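Local coordinates for oligopeptide-binding protein AppA (Bacillus subtilis, PDB 1XOC) that binds oligopeptides as the extracellular solute-binding component of the App ABC permease, which supports peptide uptake, sporulation and genetic competence, at residues 128-131 and 137-140; 162-167 and 175-180; 309-314 and 475-480; 363-368 and 402-407; 493-496 and 501-504. All coordinates share one frame; numbering follows the deposited sequence.

Interactions 1, 2, 4 and 5 are short- or medium-range contacts, whereas interaction 3 closes a span of 160 residues, within which both segments of interaction 4 fall. Interaction 4 comes nearest to the transported cargo: N367 hydrogen-bonds the backbone of the bound peptide, and V402, M405 and N406 pack on polar side chains of it. Interactions 4 and 5 both reach the same mixed sheet, through strands 358-367 and 483-496, about 15 Å apart at their nearest atoms. Helix 463-480 of interaction 3 is followed by strand 483-496 of interaction 5; the nearest atoms of the two contacts are about 9 Å apart. Interactions 2 and 3 lie on opposite sides of the chain's centre, their own centres about 40 Å apart. Zinc ions are bound directly at interactions 1 and 2.

Interaction 1. Residues 128-131 and 137-140; sequences SVEK and VLFK. With ZN (zinc ion), chain G; ZN (zinc ion), chain Q.
S128 with K140 and E130 with L138 are the hydrogen-bonded pairs of the antiparallel beta hairpin made by strands 126-133 and 136-141, with strand 126-133 outermost in a five-stranded sheet. Four backbone bonds stitch it together. L138 N lies 2.9 Å from E130 O. The longest of the four, from S128 N to K140 O, measures 3.2 Å.

The apolar contacts gather on the face carrying V129, V137 and F139. With its CG1 anti to the backbone N (chi1 176°), V129 divides its methyls: CG1 meets V137 CG1 at 3.5 Å, while CG2 lies beside F139 CD2 at 3.6 Å. V137 CG1 also sits over the rim of one face of the F139 ring. Helix 100-108 packs on this face, and its Y107 meets F139 edge-to-face.

Metal binding belongs to the other face. E130, extended beyond CG, grips one zinc ion with both carboxylate oxygens, OE1 at 2.3 Å and OE2 at 2.2 Å, and two waters add to that ion's shell. K140 runs past the S128 hydroxyl, its CD 3.5 Å from S128 OG, then bends at chi3 (86°) to bring NZ within 2.3 Å of a second zinc ion.

Interaction 2. Residues 162-167 and 175-180; sequences HILGNV and NEFNRK. With ZN (zinc ion), chain C.
L164 sets its CD1 methyl squarely over the ring of F177, 3.7 Å from the centroid and 4° off the ring normal. In this CH-pi contact the methyl is almost equally far from all six ring carbons. The other branch, CD2, reaches back to the root of the ring and lies 3.9 Å from F177 CB. I163 adds its CG2 methyl obliquely, 4.0 Å from F177 CD2, and V167 packs against the side chain of N175.

F177 reaches L164 because its CG stands anti to the backbone N (chi1 178°), carrying the ring out from its 3-10 segment toward the helix. An alanine here would remove the ring and would probably leave both L164 methyls facing a gap, with I163 losing its partner too.

One shell out, the backbones are pinned. V167 N bonds to L164 O at 3.1 Å in a type I turn, and N178 N bonds to N175 O at 3.0 Å. E176 O takes the amides of both R179 and K180, while the E176 carboxylate holds R179 by a salt bridge. At the far end H162 ND1 binds a zinc ion at 2.2 Å along with five waters, and D94 bonds to its NE2.

The whole is helix 161-164 and the type I beta turn L164-V167, packed on the 3-10 segment 176-178 that precedes strand 188-194.

Interaction 3. Residues 309-314 and 475-480; sequences YIPESP and QKIAED
P311 and I477 meet across the contact at a slant: the CG corner of the pyrrolidine ring touches the CG2 methyl of the isoleucine at 3.9 Å. Both side chains set out toward the opposite segment. The CG2 branch of I477 does the touching, held anti to the backbone N while CG1 lies anti to the carbonyl carbon (chi1 -65°). The backbones stay well apart, the CA atoms of P311 and I477 being 7.8 Å from each other, so the ring and the methyl span the space between loop and helix. F485 of strand 483-496 touches both residues.

P311 is the centre of an inverse gamma turn, in which E312 N makes a weak 2.8 Å bond to I310 O. The turn belongs to the loop between strand 306-307 and helix 332-341, and packs on the last turns of helix 463-480. I310 points away from that helix, and its carbonyl oxygen also accepts a bond from Y488 OH.

The second touch is light: the A478 CB methyl comes 4.3 Å from Y309 O, while the Y309 ring leads away to a cation-pi contact with K327. Beyond the turn, E312 turns its carboxylate forward, toward the next residue, where OE1 accepts S313 N at 2.9 Å on its anti side, the amide lying 30° out of the carboxylate plane.

Interaction 4. Residues 363-368 and 402-407; sequences TLKTNQ and VEQMNP
K365, on strand 358-367, faces Q404, on the last turn of helix 398-405, with the backbones well separated there: the CA atoms of K365 and M405 are 10.1 Å apart. Two long side chains bridge the distance. Both are extended beyond CG, and they cross at about a right angle, with the lysine ammonium meeting the glutamine carbonyl oxygen. K365 NZ donates to Q404 OE1 at 2.8 Å, but from above the amide: the donor stands 56° out of the carbonyl plane, and is not on a lone pair. K365 CE follows at 3.6 Å from Q404 OE1. With CG anti to the carbonyl carbon (chi1 -71°), the lysine rises from the strand toward the helix. Its ammonium has a second acceptor in D411 O, so two carbonyl oxygens hold it. Without the amine, as with a methionine in its place, Q404 OE1 and D411 O would probably lose this donor and the glutamine amide would be freer to turn.

Just after the helix, N406 folds its amide back on the last turn. N406 ND2 gives a nearly straight bond (172°) to V402 O at 2.7 Å, with V402 O close to the plane of the N406 amide, and N406 N makes a weak 3.4 Å bond to the same oxygen. The N406 OD1 atom is taken up by Y442 OH.

L364 packs on helix 371-385, the crossover between the parallel strands 358-367 and 390-396, while helix 398-405 leads into the parallel strand 414-420. Such alpha/beta layering is characteristic of periplasmic-binding-protein domains, and here it borders the peptide pocket.

Interaction 5. Residues 493-496 and 501-504; sequences MAMP and GYKY
M495 and Y502 make a Met-aromatic contact between the end of strand 483-496, part of a large mixed sheet, and the loop that follows the short strand 499-500. The chain turns back on itself within a few residues, bringing two tyrosines of the loop against two methionines of the strand.

The thioether of M495 is laid along one face of the Y502 ring. Its CE methyl is 3.7 Å from the ring centroid and 12° off the normal, a CH-pi contact, while SD stands 4.0 Å from the same centroid. The sulfur lies nearest the root of the ring, 3.9 Å from Y502 CG, and the methyl nearest its far end, 3.7 Å from Y502 CZ. Two torsions bring this about: M495 CG stands between the backbone N and the carbonyl carbon (chi1 62°), and the chain bends at chi3 (76°). V259 of strand 256-262 touches both M495 and Y502, and W516 meets the Y502 ring edge-to-face, so the ring is wedged among several neighbours.

M493 meets the hydroxyl end of Y502. It crosses that side chain at about a right angle with CG 3.9 Å from Y502 OH, a van der Waals touch. The same carbon approaches Y504 at the ring edge, near its plane. Y504 has its polar end occupied elsewhere, its hydroxyl bonding to L262 O and N491 ND2. M493 meets the edge of that ring, CG lying 4.4 Å from Y504 CE1.

Interaction 1. Residues 128-131 and 137-140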
# COMPACT_ATOMS: atom_id res chain seq x y z
N SER A 128 17.23 9.98 17.48
CA SER A 128 16.63 11.23 17.94
C SER A 128 16.37 12.19 16.80
O SER A 128 16.93 12.05 15.72
CB SER A 128 17.55 11.93 18.94
OG SER A 128 18.80 12.24 18.35
N VAL A 129 15.57 13.18 17.14
CA VAL A 129 15.25 14.23 16.20
C VAL A 129 15.29 15.53 16.98
O VAL A 129 14.58 15.66 17.98
CB VAL A 129 13.82 14.06 15.55
CG1 VAL A 129 13.47 15.22 14.65
CG2 VAL A 129 13.69 12.73 14.88
N GLU A 130 16.14 16.49 16.54
CA GLU A 130 16.48 17.67 17.33
C GLU A 130 16.23 18.94 16.57
O GLU A 130 16.54 19.04 15.40
CB GLU A 130 17.98 17.66 17.68
CG GLU A 130 18.39 16.47 18.48
CD GLU A 130 19.83 16.48 18.84
OE1 GLU A 130 20.60 17.23 18.20
OE2 GLU A 130 20.20 15.73 19.77
N LYS A 131 15.69 19.93 17.26
CA LYS A 131 15.52 21.25 16.68
C LYS A 131 16.83 21.99 16.75
O LYS A 131 17.43 22.11 17.82
CB LYS A 131 14.47 22.02 17.49
CG LYS A 131 14.18 23.41 16.95
CD LYS A 131 13.12 24.09 17.77
CE LYS A 131 12.85 25.48 17.28
NZ LYS A 131 11.81 26.13 18.13
N VAL A 137 16.22 21.07 11.38
CA VAL A 137 16.14 19.87 12.20
C VAL A 137 17.27 18.91 11.89
O VAL A 137 17.65 18.75 10.74
CB VAL A 137 14.80 19.14 11.94
CG1 VAL A 137 14.75 17.82 12.64
CG2 VAL A 137 13.65 19.99 12.41
N LEU A 138 17.81 18.26 12.91
CA LEU A 138 18.85 17.23 12.73
C LEU A 138 18.27 15.88 13.12
O LEU A 138 17.82 15.70 14.25
CB LEU A 138 20.08 17.51 13.59
CG LEU A 138 21.21 16.49 13.45
CD1 LEU A 138 21.97 16.64 12.11
CD2 LEU A 138 22.18 16.64 14.61
N PHE A 139 18.27 14.96 12.17
CA PHE A 139 17.93 13.57 12.41
C PHE A 139 19.17 12.77 12.67
O PHE A 139 20.13 12.84 11.88
CB PHE A 139 17.22 12.99 11.20
CG PHE A 139 15.87 13.62 10.91
CD1 PHE A 139 15.75 14.63 9.99
CD2 PHE A 139 14.73 13.15 11.51
CE1 PHE A 139 14.47 15.17 9.70
CE2 PHE A 139 13.48 13.69 11.20
CZ PHE A 139 13.35 14.67 10.30
N LYS A 140 19.18 12.00 13.77
CA LYS A 140 20.31 11.16 14.11
C LYS A 140 19.86 9.70 14.14
O LYS A 140 18.83 9.39 14.73
CB LYS A 140 20.87 11.53 15.47
CG LYS A 140 21.38 12.99 15.50
CD LYS A 140 21.72 13.50 16.88
CE LYS A 140 23.12 13.17 17.28
NZ LYS A 140 23.41 13.82 18.58
ZN ZN G . 22.22 16.68 19.76
ZN ZN Q . 23.19 14.21 20.84
O HOH W 1 22.20 18.64 20.92
O HOH W 2 23.46 17.46 17.99

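Interaction 2. Residues 162-167 and 175-180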
# COMPACT_ATOMS: atom_id res chain seq x y z
N HIS A 162 1.03 22.78 17.52
CA HIS A 162 0.18 23.69 18.28
C HIS A 162 -1.24 23.18 18.41
O HIS A 162 -2.03 23.71 19.19
CB HIS A 162 0.17 25.11 17.69
CG HIS A 162 -0.27 25.19 16.27
ND1 HIS A 162 0.62 25.35 15.23
CD2 HIS A 162 -1.51 25.16 15.72
CE1 HIS A 162 -0.06 25.41 14.09
NE2 HIS A 162 -1.35 25.28 14.36
N ILE A 163 -1.56 22.11 17.67
CA ILE A 163 -2.86 21.45 17.88
C ILE A 163 -2.71 20.16 18.71
O ILE A 163 -3.50 19.90 19.64
CB ILE A 163 -3.57 21.14 16.54
CG1 ILE A 163 -3.81 22.43 15.74
CG2 ILE A 163 -4.91 20.41 16.81
CD1 ILE A 163 -4.46 22.25 14.41
N LEU A 164 -1.73 19.34 18.34
CA LEU A 164 -1.63 17.96 18.87
C LEU A 164 -0.52 17.72 19.89
O LEU A 164 -0.42 16.61 20.43
CB LEU A 164 -1.37 17.00 17.71
CG LEU A 164 -2.47 16.94 16.68
CD1 LEU A 164 -2.06 16.15 15.49
CD2 LEU A 164 -3.75 16.35 17.32
N GLY A 165 0.27 18.76 20.15
CA GLY A 165 1.52 18.62 20.89
C GLY A 165 1.35 18.21 22.34
O GLY A 165 2.28 17.71 22.99
N ASN A 166 0.15 18.40 22.89
CA ASN A 166 -0.13 17.99 24.27
C ASN A 166 -1.12 16.85 24.38
O ASN A 166 -1.52 16.53 25.49
CB ASN A 166 -0.60 19.19 25.10
CG ASN A 166 -0.27 19.05 26.58
OD1 ASN A 166 0.80 18.55 26.94
ND2 ASN A 166 -1.18 19.49 27.43
N VAL A 167 -1.49 16.22 23.27
CA VAL A 167 -2.31 14.98 23.33
C VAL A 167 -1.43 13.84 23.77
O VAL A 167 -0.37 13.65 23.18
CB VAL A 167 -2.90 14.63 21.96
CG1 VAL A 167 -3.71 13.31 22.02
CG2 VAL A 167 -3.80 15.78 21.52
N ASN A 175 -7.81 10.49 18.18
CA ASN A 175 -8.19 11.89 18.23
C ASN A 175 -9.02 12.30 17.01
O ASN A 175 -8.75 11.88 15.89
CB ASN A 175 -6.92 12.75 18.33
CG ASN A 175 -7.20 14.15 18.84
OD1 ASN A 175 -7.15 14.41 20.06
ND2 ASN A 175 -7.45 15.07 17.89
N GLU A 176 -10.04 13.14 17.23
CA GLU A 176 -10.90 13.63 16.13
C GLU A 176 -10.14 14.37 15.00
O GLU A 176 -10.61 14.46 13.87
CB GLU A 176 -12.01 14.53 16.70
CG GLU A 176 -13.05 14.97 15.65
CD GLU A 176 -13.91 13.82 15.13
OE1 GLU A 176 -14.64 13.22 15.96
OE2 GLU A 176 -13.92 13.55 13.90
N PHE A 177 -8.98 14.89 15.33
CA PHE A 177 -8.11 15.46 14.33
C PHE A 177 -7.96 14.54 13.12
O PHE A 177 -7.87 14.99 11.97
CB PHE A 177 -6.73 15.73 14.94
CG PHE A 177 -5.69 16.28 13.96
CD1 PHE A 177 -5.01 15.45 13.10
CD2 PHE A 177 -5.43 17.66 13.91
CE1 PHE A 177 -4.06 15.97 12.21
CE2 PHE A 177 -4.49 18.15 13.03
CZ PHE A 177 -3.83 17.32 12.19
N ASN A 178 -7.88 13.24 13.39
CA ASN A 178 -7.48 12.30 12.32
C ASN A 178 -8.63 11.95 11.37
O ASN A 178 -8.42 11.30 10.38
CB ASN A 178 -6.94 11.01 12.95
CG ASN A 178 -5.68 11.25 13.77
OD1 ASN A 178 -4.80 11.97 13.35
ND2 ASN A 178 -5.61 10.65 14.94
N ARG A 179 -9.85 12.36 11.72
CA ARG A 179 -11.01 12.00 10.94
C ARG A 179 -11.79 13.21 10.44
O ARG A 179 -11.93 13.39 9.26
CB ARG A 179 -11.94 11.07 11.71
CG ARG A 179 -11.33 9.74 12.03
CD ARG A 179 -12.21 8.83 12.88
NE ARG A 179 -12.95 9.58 13.88
CZ ARG A 179 -12.49 9.87 15.08
NH1 ARG A 179 -11.28 9.47 15.45
NH2 ARG A 179 -13.24 10.55 15.93
N LYS A 180 -12.29 14.03 11.36
CA LYS A 180 -13.08 15.16 10.86
C LYS A 180 -12.63 16.55 11.27
O LYS A 180 -13.21 17.49 10.80
CB LYS A 180 -14.58 14.91 11.10
CG LYS A 180 -15.19 13.83 10.18
CD LYS A 180 -16.60 13.37 10.56
CE LYS A 180 -17.04 12.18 9.72
NZ LYS A 180 -16.43 10.93 10.19
ZN ZN C . 2.77 25.98 15.21
O HOH W 3 3.32 24.19 15.95
O HOH W 4 4.80 26.60 15.97
O HOH W 5 2.59 27.92 14.30
O HOH W 6 2.91 27.01 17.14
O HOH W 7 3.14 25.36 13.46

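Interaction 3. Residues 309-314 and 475-480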
# COMPACT_ATOMS: atom_id res chain seq x y z
N TYR A 309 5.91 -13.98 -9.63
CA TYR A 309 6.67 -15.01 -8.93
C TYR A 309 7.62 -14.45 -7.87
O TYR A 309 8.24 -15.23 -7.13
CB TYR A 309 7.49 -15.80 -9.93
CG TYR A 309 6.67 -16.38 -11.03
CD1 TYR A 309 5.93 -17.54 -10.81
CD2 TYR A 309 6.59 -15.78 -12.27
CE1 TYR A 309 5.15 -18.10 -11.80
CE2 TYR A 309 5.79 -16.34 -13.29
CZ TYR A 309 5.08 -17.51 -13.03
OH TYR A 309 4.28 -18.08 -14.01
N ILE A 310 7.75 -13.12 -7.81
CA ILE A 310 8.69 -12.41 -6.96
C ILE A 310 7.96 -11.32 -6.16
O ILE A 310 7.09 -10.64 -6.71
CB ILE A 310 9.80 -11.80 -7.86
CG1 ILE A 310 10.54 -12.93 -8.56
CG2 ILE A 310 10.78 -10.90 -7.12
CD1 ILE A 310 11.37 -12.47 -9.68
N PRO A 311 8.31 -11.13 -4.86
CA PRO A 311 7.67 -10.10 -4.03
C PRO A 311 8.20 -8.69 -4.31
O PRO A 311 8.55 -7.94 -3.39
CB PRO A 311 8.01 -10.57 -2.60
CG PRO A 311 9.32 -11.18 -2.75
CD PRO A 311 9.27 -11.92 -4.07
N GLU A 312 8.25 -8.31 -5.58
CA GLU A 312 8.72 -6.98 -5.96
C GLU A 312 8.16 -6.66 -7.33
O GLU A 312 7.87 -7.54 -8.11
CB GLU A 312 10.25 -6.93 -5.99
CG GLU A 312 10.84 -5.52 -6.24
CD GLU A 312 10.27 -4.43 -5.31
OE1 GLU A 312 9.35 -3.69 -5.74
OE2 GLU A 312 10.74 -4.33 -4.15
N SER A 313 7.97 -5.38 -7.60
CA SER A 313 7.42 -4.95 -8.87
C SER A 313 8.52 -4.91 -9.93
O SER A 313 9.65 -4.47 -9.65
CB SER A 313 6.89 -3.53 -8.73
OG SER A 313 6.44 -3.06 -9.95
N PRO A 314 8.20 -5.34 -11.17
CA PRO A 314 9.12 -5.13 -12.31
C PRO A 314 9.58 -3.70 -12.52
O PRO A 314 10.59 -3.49 -13.19
CB PRO A 314 8.32 -5.64 -13.51
CG PRO A 314 7.36 -6.63 -12.90
CD PRO A 314 7.02 -6.10 -11.58
N GLN A 475 14.99 -15.67 -3.26
CA GLN A 475 14.98 -17.13 -3.28
C GLN A 475 14.28 -17.71 -2.06
O GLN A 475 13.49 -18.64 -2.19
CB GLN A 475 16.40 -17.70 -3.35
CG GLN A 475 17.03 -17.60 -4.72
CD GLN A 475 16.42 -18.53 -5.75
OE1 GLN A 475 16.69 -18.38 -6.94
NE2 GLN A 475 15.61 -19.49 -5.31
N LYS A 476 14.62 -17.22 -0.88
CA LYS A 476 14.05 -17.76 0.35
C LYS A 476 12.55 -17.48 0.45
O LYS A 476 11.79 -18.37 0.81
CB LYS A 476 14.78 -17.22 1.59
CG LYS A 476 16.20 -17.76 1.71
CD LYS A 476 16.75 -17.66 3.13
CE LYS A 476 18.10 -18.37 3.26
NZ LYS A 476 18.02 -19.86 3.12
N ILE A 477 12.13 -16.27 0.12
CA ILE A 477 10.70 -15.95 0.15
C ILE A 477 9.94 -16.79 -0.87
O ILE A 477 8.89 -17.36 -0.58
CB ILE A 477 10.46 -14.44 -0.06
CG1 ILE A 477 11.06 -13.69 1.13
CG2 ILE A 477 8.95 -14.12 -0.19
CD1 ILE A 477 11.22 -12.22 0.93
N ALA A 478 10.47 -16.89 -2.08
CA ALA A 478 9.87 -17.74 -3.11
C ALA A 478 9.77 -19.20 -2.66
O ALA A 478 8.71 -19.81 -2.75
CB ALA A 478 10.62 -17.63 -4.41
N GLU A 479 10.85 -19.76 -2.14
CA GLU A 479 10.82 -21.14 -1.67
C GLU A 479 9.76 -21.34 -0.58
O GLU A 479 9.05 -22.35 -0.57
CB GLU A 479 12.21 -21.57 -1.15
CG GLU A 479 12.23 -22.90 -0.35
CD GLU A 479 11.92 -24.15 -1.18
OE1 GLU A 479 11.80 -24.05 -2.42
OE2 GLU A 479 11.81 -25.26 -0.58
N ASP A 480 9.66 -20.39 0.34
CA ASP A 480 8.79 -20.54 1.51
C ASP A 480 7.30 -20.28 1.23
O ASP A 480 6.44 -20.74 1.98
CB ASP A 480 9.28 -19.63 2.65
CG ASP A 480 10.64 -20.06 3.19
OD1 ASP A 480 11.07 -21.21 2.91
OD2 ASP A 480 11.26 -19.27 3.92

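Interaction 4. Residues 363-368 and 402-407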
# COMPACT_ATOMS: atom_id res chain seq x y z
N THR A 363 -11.84 -20.17 5.48
CA THR A 363 -12.48 -19.03 4.85
C THR A 363 -11.44 -18.12 4.16
O THR A 363 -10.42 -17.72 4.75
CB THR A 363 -13.30 -18.25 5.88
OG1 THR A 363 -14.31 -19.13 6.42
CG2 THR A 363 -13.97 -17.01 5.28
N LEU A 364 -11.71 -17.82 2.89
CA LEU A 364 -10.92 -16.88 2.09
C LEU A 364 -11.66 -15.54 1.97
O LEU A 364 -12.72 -15.43 1.32
CB LEU A 364 -10.69 -17.45 0.70
CG LEU A 364 -9.82 -16.68 -0.30
CD1 LEU A 364 -8.40 -16.49 0.18
CD2 LEU A 364 -9.80 -17.39 -1.64
N LYS A 365 -11.06 -14.51 2.57
CA LYS A 365 -11.63 -13.17 2.55
C LYS A 365 -11.04 -12.30 1.45
O LYS A 365 -9.87 -12.47 1.06
CB LYS A 365 -11.36 -12.45 3.88
CG LYS A 365 -12.11 -12.95 5.05
CD LYS A 365 -11.73 -12.20 6.33
CE LYS A 365 -12.71 -12.56 7.43
NZ LYS A 365 -12.35 -11.99 8.77
N THR A 366 -11.82 -11.33 0.97
CA THR A 366 -11.26 -10.23 0.17
C THR A 366 -12.14 -9.01 0.29
O THR A 366 -13.20 -9.09 0.96
CB THR A 366 -11.07 -10.61 -1.32
OG1 THR A 366 -10.17 -9.64 -1.91
CG2 THR A 366 -12.36 -10.62 -2.07
N ASN A 367 -11.76 -7.90 -0.33
CA ASN A 367 -12.47 -6.64 -0.12
C ASN A 367 -13.65 -6.37 -1.04
O ASN A 367 -13.53 -6.50 -2.27
CB ASN A 367 -11.50 -5.44 -0.14
CG ASN A 367 -10.62 -5.42 -1.36
OD1 ASN A 367 -9.88 -6.36 -1.61
ND2 ASN A 367 -10.68 -4.32 -2.11
N GLN A 368 -14.78 -6.01 -0.42
CA GLN A 368 -16.03 -5.58 -1.09
C GLN A 368 -15.76 -4.51 -2.15
O GLN A 368 -15.21 -3.45 -1.84
CB GLN A 368 -17.02 -5.05 -0.05
CG GLN A 368 -18.40 -4.71 -0.63
CD GLN A 368 -19.33 -4.08 0.38
OE1 GLN A 368 -20.52 -3.90 0.09
NE2 GLN A 368 -18.82 -3.72 1.56
N VAL A 402 -9.15 -4.12 6.62
CA VAL A 402 -7.89 -3.56 7.05
C VAL A 402 -7.74 -3.71 8.55
O VAL A 402 -6.66 -4.04 9.02
CB VAL A 402 -7.78 -2.07 6.64
CG1 VAL A 402 -6.57 -1.39 7.28
CG2 VAL A 402 -7.72 -1.92 5.12
N GLU A 403 -8.80 -3.46 9.30
CA GLU A 403 -8.75 -3.58 10.74
C GLU A 403 -8.54 -5.02 11.17
O GLU A 403 -7.79 -5.31 12.09
CB GLU A 403 -10.00 -2.97 11.36
CG GLU A 403 -10.05 -3.07 12.88
CD GLU A 403 -11.18 -2.28 13.46
OE1 GLU A 403 -11.31 -2.28 14.71
OE2 GLU A 403 -11.94 -1.65 12.69
N GLN A 404 -9.20 -5.93 10.47
CA GLN A 404 -9.12 -7.36 10.76
C GLN A 404 -7.72 -7.94 10.50
O GLN A 404 -7.24 -8.77 11.28
CB GLN A 404 -10.13 -8.10 9.90
CG GLN A 404 -11.54 -8.01 10.43
CD GLN A 404 -12.62 -8.42 9.45
OE1 GLN A 404 -12.40 -9.17 8.52
NE2 GLN A 404 -13.82 -7.92 9.70
N MET A 405 -7.05 -7.53 9.41
CA MET A 405 -5.77 -8.14 9.07
C MET A 405 -4.65 -7.65 9.98
O MET A 405 -3.70 -8.39 10.25
CB MET A 405 -5.40 -7.88 7.60
CG MET A 405 -5.05 -6.48 7.26
SD MET A 405 -4.72 -6.32 5.47
CE MET A 405 -6.34 -6.55 4.85
N ASN A 406 -4.78 -6.42 10.48
CA ASN A 406 -3.73 -5.76 11.26
C ASN A 406 -3.63 -6.29 12.69
O ASN A 406 -4.59 -6.82 13.23
CB ASN A 406 -3.96 -4.23 11.28
CG ASN A 406 -3.29 -3.53 10.13
OD1 ASN A 406 -2.09 -3.28 10.18
ND2 ASN A 406 -4.05 -3.22 9.08
N PRO A 407 -2.46 -6.13 13.34
CA PRO A 407 -2.38 -6.34 14.77
C PRO A 407 -3.42 -5.47 15.46
O PRO A 407 -3.72 -4.38 14.95
CB PRO A 407 -0.97 -5.84 15.12
CG PRO A 407 -0.23 -5.85 13.86
CD PRO A 407 -1.19 -5.69 12.75

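Interaction 5. Residues 493-496 and 501-504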
# COMPACT_ATOMS: atom_id res chain seq x y z
N MET A 493 -6.32 4.48 -15.93
CA MET A 493 -6.86 5.68 -15.29
C MET A 493 -7.69 6.50 -16.27
O MET A 493 -7.15 7.11 -17.21
CB MET A 493 -5.73 6.52 -14.70
CG MET A 493 -4.76 5.71 -13.85
SD MET A 493 -5.58 4.84 -12.52
CE MET A 493 -6.37 6.20 -11.67
N ALA A 494 -9.01 6.48 -16.06
CA ALA A 494 -9.94 7.31 -16.83
C ALA A 494 -10.04 8.69 -16.21
O ALA A 494 -10.13 8.82 -15.01
CB ALA A 494 -11.28 6.67 -16.85
N MET A 495 -10.01 9.73 -17.07
CA MET A 495 -9.99 11.11 -16.62
C MET A 495 -10.62 11.99 -17.70
O MET A 495 -10.77 11.56 -18.83
CB MET A 495 -8.57 11.58 -16.34
CG MET A 495 -7.70 11.56 -17.57
SD MET A 495 -5.97 11.71 -17.14
CE MET A 495 -5.68 10.07 -16.54
N PRO A 496 -11.00 13.22 -17.34
CA PRO A 496 -11.60 14.08 -18.36
C PRO A 496 -10.67 14.30 -19.56
O PRO A 496 -9.46 14.43 -19.38
CB PRO A 496 -11.84 15.39 -17.60
CG PRO A 496 -11.96 14.99 -16.19
CD PRO A 496 -10.91 13.91 -16.06
N GLY A 501 -1.82 18.70 -17.47
CA GLY A 501 -0.88 18.69 -16.37
C GLY A 501 -0.74 17.38 -15.62
O GLY A 501 -0.01 17.31 -14.63
N TYR A 502 -1.46 16.37 -16.08
CA TYR A 502 -1.41 15.03 -15.49
C TYR A 502 -0.13 14.27 -15.92
O TYR A 502 0.26 14.30 -17.08
CB TYR A 502 -2.69 14.24 -15.83
CG TYR A 502 -2.61 12.78 -15.42
CD1 TYR A 502 -2.08 11.82 -16.28
CD2 TYR A 502 -3.07 12.36 -14.18
CE1 TYR A 502 -1.99 10.48 -15.90
CE2 TYR A 502 -3.01 11.04 -13.80
CZ TYR A 502 -2.46 10.09 -14.68
OH TYR A 502 -2.39 8.76 -14.30
N LYS A 503 0.52 13.61 -14.97
CA LYS A 503 1.63 12.69 -15.24
C LYS A 503 1.31 11.39 -14.51
O LYS A 503 0.87 11.42 -13.34
CB LYS A 503 2.93 13.25 -14.68
CG LYS A 503 3.44 14.51 -15.37
CD LYS A 503 4.64 15.10 -14.60
CE LYS A 503 5.24 16.33 -15.27
NZ LYS A 503 6.61 16.62 -14.69
N TYR A 504 1.49 10.28 -15.22
CA TYR A 504 1.24 8.97 -14.65
C TYR A 504 2.31 8.65 -13.59
O TYR A 504 3.50 8.67 -13.88
CB TYR A 504 1.21 7.87 -15.71
CG TYR A 504 1.02 6.51 -15.05
CD1 TYR A 504 -0.23 6.09 -14.64
CD2 TYR A 504 2.10 5.68 -14.79
CE1 TYR A 504 -0.40 4.88 -13.99
CE2 TYR A 504 1.93 4.45 -14.14
CZ TYR A 504 0.68 4.07 -13.75
OH TYR A 504 0.49 2.88 -13.11